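Local coordinates for protein putative phosphosugar isomerase (Silicibacter pomeroyi DSS-3, PDB 3FJ1) that probably binds phosphorylated sugars through its paired SIS domains and may act as an isomerase or aminotransferase, though its function is not established, at residues A190-G203 and V314-R327. Numbering follows the deposited sequence. Where two conformers were deposited one is given.
Sequences ASRIDWPEMRVAIG and VSFYSMVEAFASER
Arg199 lies across helix 314-326 like a knob in a hole formed by Met319, Ala322, Phe323 and Glu326. The contact belongs to the second SIS domain, a parallel alpha/beta fold. Here the linker after helix 183-191 and helix 196-204 pack on helix 308-326; the axes of 196-203 and 314-326 cross at -51°.

Salt bridges hold the outer side. Arg199 grips Glu326 side-on: NE meets OE2 at 2.8 Å, almost straight, and NH2 meets OE1 at 3.1 Å. Arg327 NH1 also reaches OE2. Arg199 NH1 turns back to Asp194 O and makes a salt bridge, with a weak hydrogen bond, to Asp194 OD1 at 2.8 Å. Ala322 CB covers one guanidinium face. An alanine in place of Arg199 would probably leave Asp194 without its arginine mate and Glu326 with Arg327 alone in this network, and open a gap over Ala322.

Two serines tie the end of helix 183-191 and the linker to helix 308-326. Ser315 OG donates to Ala190 O at 2.8 Å. Ser318 OG donates to Ile193 O at 2.7 Å, and Arg10 of helix 8-41 also bonds this hydroxyl.

Carbon contacts fill the inner side. Ser315 CB sits over one face of the Trp195 ring, near its rim; the ring NE1 bonds Glu298 O. Met319, a selenomethionine, has CG anti to its backbone N (chi1 -176°) and then bends, bringing CE tip to tip with Ile202 CD1. Farther along, Ile202 CG2 presses on Phe323 CZ at 3.4 Å.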
loop_
_atom_site.group_PDB
_atom_site.type_symbol
_atom_site.label_atom_id
_atom_site.label_comp_id
_atom_site.label_asym_id
_atom_site.label_seq_id
_atom_site.Cartn_x
_atom_site.Cartn_y
_atom_site.Cartn_z
ATOM N N ALA A 190 1.800 -7.284 27.668
ATOM C CA ALA A 190 0.938 -6.629 26.703
ATOM C C ALA A 190 -0.464 -7.235 26.562
ATOM O O ALA A 190 -1.430 -6.514 26.328
ATOM C CB ALA A 190 1.647 -6.617 25.303
ATOM N N SER A 191 -0.586 -8.557 26.683
ATOM C CA SER A 191 -1.870 -9.210 26.517
ATOM C C SER A 191 -2.791 -8.940 27.714
ATOM O O SER A 191 -3.977 -9.206 27.630
ATOM C CB SER A 191 -1.703 -10.716 26.342
ATOM O OG SER A 191 -1.239 -11.340 27.529
ATOM N N ARG A 192 -2.236 -8.444 28.815
ATOM C CA ARG A 192 -3.035 -8.131 30.016
ATOM C C ARG A 192 -3.590 -6.681 30.001
ATOM O O ARG A 192 -4.145 -6.205 31.008
ATOM C CB ARG A 192 -2.205 -8.421 31.277
ATOM C CG ARG A 192 -1.861 -9.919 31.437
ATOM C CD ARG A 192 -1.192 -10.261 32.808
ATOM N NE ARG A 192 0.229 -9.870 32.877
ATOM C CZ ARG A 192 1.282 -10.657 32.577
ATOM N NH1 ARG A 192 1.125 -11.949 32.228
ATOM N NH2 ARG A 192 2.531 -10.172 32.669
ATOM N N ILE A 193 -3.477 -5.995 28.866
ATOM C CA ILE A 193 -3.950 -4.636 28.688
ATOM C C ILE A 193 -5.146 -4.711 27.720
ATOM O O ILE A 193 -5.091 -5.477 26.737
ATOM C CB ILE A 193 -2.854 -3.757 28.071
ATOM C CG1 ILE A 193 -1.703 -3.601 29.078
ATOM C CG2 ILE A 193 -3.442 -2.411 27.618
ATOM C CD1 ILE A 193 -0.451 -3.003 28.504
ATOM N N ASP A 194 -6.250 -4.031 28.040
ATOM C CA ASP A 194 -7.388 -4.054 27.118
ATOM C C ASP A 194 -8.095 -2.719 26.922
ATOM O O ASP A 194 -9.146 -2.663 26.311
ATOM C CB ASP A 194 -8.331 -5.227 27.421
ATOM C CG ASP A 194 -8.969 -5.146 28.774
ATOM O OD1 ASP A 194 -9.077 -4.035 29.339
ATOM O OD2 ASP A 194 -9.431 -6.209 29.242
ATOM N N TRP A 195 -7.465 -1.642 27.389
ATOM C CA TRP A 195 -7.883 -0.275 27.053
ATOM C C TRP A 195 -9.376 0.003 27.172
ATOM O O TRP A 195 -10.013 0.423 26.192
ATOM C CB TRP A 195 -7.396 0.121 25.642
ATOM C CG TRP A 195 -5.907 0.093 25.444
ATOM C CD1 TRP A 195 -4.954 0.346 26.389
ATOM C CD2 TRP A 195 -5.194 -0.126 24.212
ATOM N NE1 TRP A 195 -3.717 0.258 25.842
ATOM C CE2 TRP A 195 -3.824 -0.014 24.502
ATOM C CE3 TRP A 195 -5.585 -0.387 22.897
ATOM C CZ2 TRP A 195 -2.822 -0.184 23.526
ATOM C CZ3 TRP A 195 -4.605 -0.569 21.942
ATOM C CH2 TRP A 195 -3.230 -0.464 22.265
ATOM N N PRO A 196 -9.926 -0.141 28.384
ATOM C CA PRO A 196 -11.378 0.065 28.604
ATOM C C PRO A 196 -11.936 1.414 28.120
ATOM O O PRO A 196 -13.050 1.470 27.609
ATOM C CB PRO A 196 -11.543 -0.089 30.127
ATOM C CG PRO A 196 -10.178 0.008 30.704
ATOM C CD PRO A 196 -9.206 -0.444 29.644
ATOM N N GLU A 197 -11.158 2.471 28.285
ATOM C CA GLU A 197 -11.538 3.814 27.839
ATOM C C GLU A 197 -11.742 3.854 26.316
ATOM O O GLU A 197 -12.649 4.527 25.838
ATOM C CB GLU A 197 -10.514 4.850 28.304
ATOM C CG GLU A 197 -9.079 4.683 27.731
ATOM C CD GLU A 197 -8.285 3.455 28.282
ATOM O OE1 GLU A 197 -8.753 2.704 29.150
ATOM O OE2 GLU A 197 -7.193 3.250 27.856
HETATM N N MSE A 198 -10.933 3.111 25.545
HETATM C CA MSE A 198 -11.124 3.036 24.100
HETATM C C MSE A 198 -12.397 2.251 23.770
HETATM O O MSE A 198 -13.114 2.594 22.866
HETATM C CB MSE A 198 -9.921 2.363 23.422
HETATM C CG MSE A 198 -10.132 2.041 21.949
HETATM SE SE MSE A 198 -10.230 3.646 20.864
HETATM C CE MSE A 198 -8.368 4.075 21.063
ATOM N N ARG A 199 -12.658 1.182 24.515
ATOM C CA ARG A 199 -13.829 0.357 24.248
ATOM C C ARG A 199 -15.112 1.202 24.437
ATOM O O ARG A 199 -16.042 1.133 23.631
ATOM C CB ARG A 199 -13.833 -0.906 25.113
ATOM C CG ARG A 199 -12.529 -1.695 25.076
ATOM C CD ARG A 199 -12.654 -3.150 25.485
ATOM N NE ARG A 199 -13.352 -3.373 26.760
ATOM C CZ ARG A 199 -12.784 -3.463 27.954
ATOM N NH1 ARG A 199 -11.496 -3.302 28.125
ATOM N NH2 ARG A 199 -13.536 -3.693 29.012
ATOM N N VAL A 200 -15.158 2.000 25.500
ATOM C CA VAL A 200 -16.283 2.928 25.697
ATOM C C VAL A 200 -16.411 3.924 24.518
ATOM O O VAL A 200 -17.520 4.168 24.035
ATOM C CB VAL A 200 -16.158 3.695 27.040
ATOM C CG1 VAL A 200 -17.233 4.754 27.161
ATOM C CG2 VAL A 200 -16.221 2.691 28.182
ATOM N N ALA A 201 -15.293 4.482 24.065
ATOM C CA ALA A 201 -15.292 5.463 22.960
ATOM C C ALA A 201 -15.805 4.836 21.684
ATOM O O ALA A 201 -16.593 5.453 20.973
ATOM C CB ALA A 201 -13.914 6.064 22.694
ATOM N N ILE A 202 -15.319 3.632 21.386
ATOM C CA ILE A 202 -15.766 2.918 20.179
ATOM C C ILE A 202 -17.239 2.523 20.301
ATOM O O ILE A 202 -18.013 2.660 19.337
ATOM C CB ILE A 202 -14.867 1.678 19.846
ATOM C CG1 ILE A 202 -13.445 2.115 19.535
ATOM C CG2 ILE A 202 -15.452 0.911 18.654
ATOM C CD1 ILE A 202 -12.437 0.992 19.544
ATOM N N GLY A 203 -17.652 2.057 21.480
ATOM C CA GLY A 203 -19.054 1.740 21.690
ATOM C C GLY A 203 -19.955 2.937 21.427
ATOM O O GLY A 203 -21.047 2.798 20.894
ATOM N N VAL A 314 -0.418 -6.612 20.207
ATOM C CA VAL A 314 -0.983 -7.589 21.162
ATOM C C VAL A 314 -2.005 -6.876 22.086
ATOM O O VAL A 314 -3.123 -7.396 22.332
ATOM C CB VAL A 314 0.101 -8.369 21.933
ATOM C CG1 VAL A 314 -0.528 -9.162 23.092
ATOM C CG2 VAL A 314 0.889 -9.340 20.958
ATOM N N SER A 315 -1.640 -5.700 22.581
ATOM C CA SER A 315 -2.571 -4.921 23.407
ATOM C C SER A 315 -3.836 -4.553 22.603
ATOM O O SER A 315 -4.961 -4.605 23.110
ATOM C CB SER A 315 -1.894 -3.694 23.985
ATOM O OG SER A 315 -0.911 -4.070 24.964
ATOM N N PHE A 316 -3.637 -4.181 21.346
ATOM C CA PHE A 316 -4.771 -3.856 20.483
ATOM C C PHE A 316 -5.696 -5.061 20.312
ATOM O O PHE A 316 -6.925 -4.920 20.382
ATOM C CB PHE A 316 -4.288 -3.365 19.107
ATOM C CG PHE A 316 -5.417 -3.113 18.133
ATOM C CD1 PHE A 316 -6.112 -1.941 18.161
ATOM C CD2 PHE A 316 -5.778 -4.060 17.197
ATOM C CE1 PHE A 316 -7.151 -1.719 17.264
ATOM C CE2 PHE A 316 -6.820 -3.843 16.323
ATOM C CZ PHE A 316 -7.494 -2.687 16.348
ATOM N N TYR A 317 -5.108 -6.223 20.024
ATOM C CA TYR A 317 -5.883 -7.452 19.826
ATOM C C TYR A 317 -6.757 -7.737 21.046
ATOM O O TYR A 317 -7.932 -8.104 20.947
ATOM C CB TYR A 317 -4.963 -8.654 19.595
ATOM C CG TYR A 317 -4.193 -8.715 18.271
ATOM C CD1 TYR A 317 -4.729 -8.230 17.075
ATOM C CD2 TYR A 317 -2.966 -9.368 18.215
ATOM C CE1 TYR A 317 -4.022 -8.347 15.869
ATOM C CE2 TYR A 317 -2.256 -9.484 17.013
ATOM C CZ TYR A 317 -2.797 -8.982 15.853
ATOM O OH TYR A 317 -2.061 -9.113 14.674
ATOM N N SER A 318 -6.126 -7.584 22.202
ATOM C CA SER A 318 -6.764 -7.758 23.495
ATOM C C SER A 318 -7.925 -6.759 23.673
ATOM O O SER A 318 -9.004 -7.150 24.083
ATOM C CB SER A 318 -5.712 -7.615 24.602
ATOM O OG SER A 318 -6.317 -7.719 25.881
HETATM N N MSE A 319 -7.716 -5.489 23.330
HETATM C CA MSE A 319 -8.798 -4.486 23.371
HETATM C C MSE A 319 -9.989 -4.898 22.479
HETATM O O MSE A 319 -11.163 -4.919 22.929
HETATM C CB MSE A 319 -8.283 -3.102 22.991
HETATM C CG MSE A 319 -9.284 -1.956 23.088
HETATM SE SE MSE A 319 -10.497 -1.865 21.554
HETATM C CE MSE A 319 -9.207 -1.123 20.258
ATOM N N VAL A 320 -9.677 -5.300 21.239
ATOM C CA VAL A 320 -10.723 -5.698 20.264
ATOM C C VAL A 320 -11.507 -6.922 20.757
ATOM O O VAL A 320 -12.733 -6.944 20.692
ATOM C CB VAL A 320 -10.125 -5.939 18.868
ATOM C CG1 VAL A 320 -11.142 -6.604 17.896
ATOM C CG2 VAL A 320 -9.599 -4.588 18.262
ATOM N N GLU A 321 -10.819 -7.920 21.290
ATOM C CA GLU A 321 -11.526 -9.109 21.783
ATOM C C GLU A 321 -12.456 -8.717 22.939
ATOM O O GLU A 321 -13.598 -9.194 23.009
ATOM C CB GLU A 321 -10.538 -10.199 22.183
ATOM C CG GLU A 321 -11.177 -11.551 22.475
ATOM C CD GLU A 321 -11.888 -11.656 23.811
ATOM O OE1 GLU A 321 -11.490 -10.988 24.823
ATOM O OE2 GLU A 321 -12.846 -12.479 23.861
ATOM N N ALA A 322 -11.975 -7.880 23.862
ATOM C CA ALA A 322 -12.795 -7.460 24.991
ATOM C C ALA A 322 -14.002 -6.655 24.484
ATOM O O ALA A 322 -15.100 -6.796 24.998
ATOM C CB ALA A 322 -11.976 -6.634 25.979
ATOM N N PHE A 323 -13.769 -5.774 23.517
ATOM C CA PHE A 323 -14.822 -4.947 22.926
ATOM C C PHE A 323 -15.927 -5.814 22.339
ATOM O O PHE A 323 -17.140 -5.588 22.577
ATOM C CB PHE A 323 -14.231 -4.065 21.829
ATOM C CG PHE A 323 -15.255 -3.284 21.084
ATOM C CD1 PHE A 323 -15.825 -2.156 21.641
ATOM C CD2 PHE A 323 -15.688 -3.690 19.831
ATOM C CE1 PHE A 323 -16.819 -1.428 20.945
ATOM C CE2 PHE A 323 -16.697 -2.953 19.138
ATOM C CZ PHE A 323 -17.228 -1.837 19.696
ATOM N N ALA A 324 -15.525 -6.811 21.561
ATOM C CA ALA A 324 -16.487 -7.669 20.907
ATOM C C ALA A 324 -17.231 -8.568 21.893
ATOM O O ALA A 324 -18.471 -8.650 21.838
ATOM C CB ALA A 324 -15.803 -8.531 19.807
ATOM N N SER A 325 -16.496 -9.218 22.795
ATOM C CA SER A 325 -17.126 -10.181 23.710
ATOM C C SER A 325 -18.121 -9.508 24.670
ATOM O O SER A 325 -19.203 -10.037 24.911
ATOM C CB SER A 325 -16.096 -11.042 24.454
ATOM O OG SER A 325 -15.121 -10.260 25.127
ATOM N N GLU A 326 -17.798 -8.331 25.174
ATOM C CA GLU A 326 -18.720 -7.655 26.075
ATOM C C GLU A 326 -19.948 -7.083 25.331
ATOM O O GLU A 326 -20.918 -6.702 25.974
ATOM C CB GLU A 326 -17.996 -6.589 26.902
ATOM C CG GLU A 326 -17.619 -5.348 26.149
ATOM C CD GLU A 326 -16.593 -4.508 26.898
ATOM O OE1 GLU A 326 -16.254 -4.863 28.057
ATOM O OE2 GLU A 326 -16.164 -3.476 26.344
ATOM N N ARG A 327 -19.908 -7.037 23.998
ATOM C CA ARG A 327 -21.055 -6.611 23.170
ATOM C C ARG A 327 -21.734 -7.769 22.428
ATOM O O ARG A 327 -22.512 -7.550 21.493
ATOM C CB ARG A 327 -20.620 -5.529 22.180
ATOM C CG ARG A 327 -20.456 -4.218 22.879
ATOM C CD ARG A 327 -19.727 -3.143 22.102
ATOM N NE ARG A 327 -19.567 -1.979 22.979
ATOM C CZ ARG A 327 -18.667 -1.891 23.962
ATOM N NH1 ARG A 327 -17.823 -2.877 24.207
ATOM N NH2 ARG A 327 -18.603 -0.812 24.720
#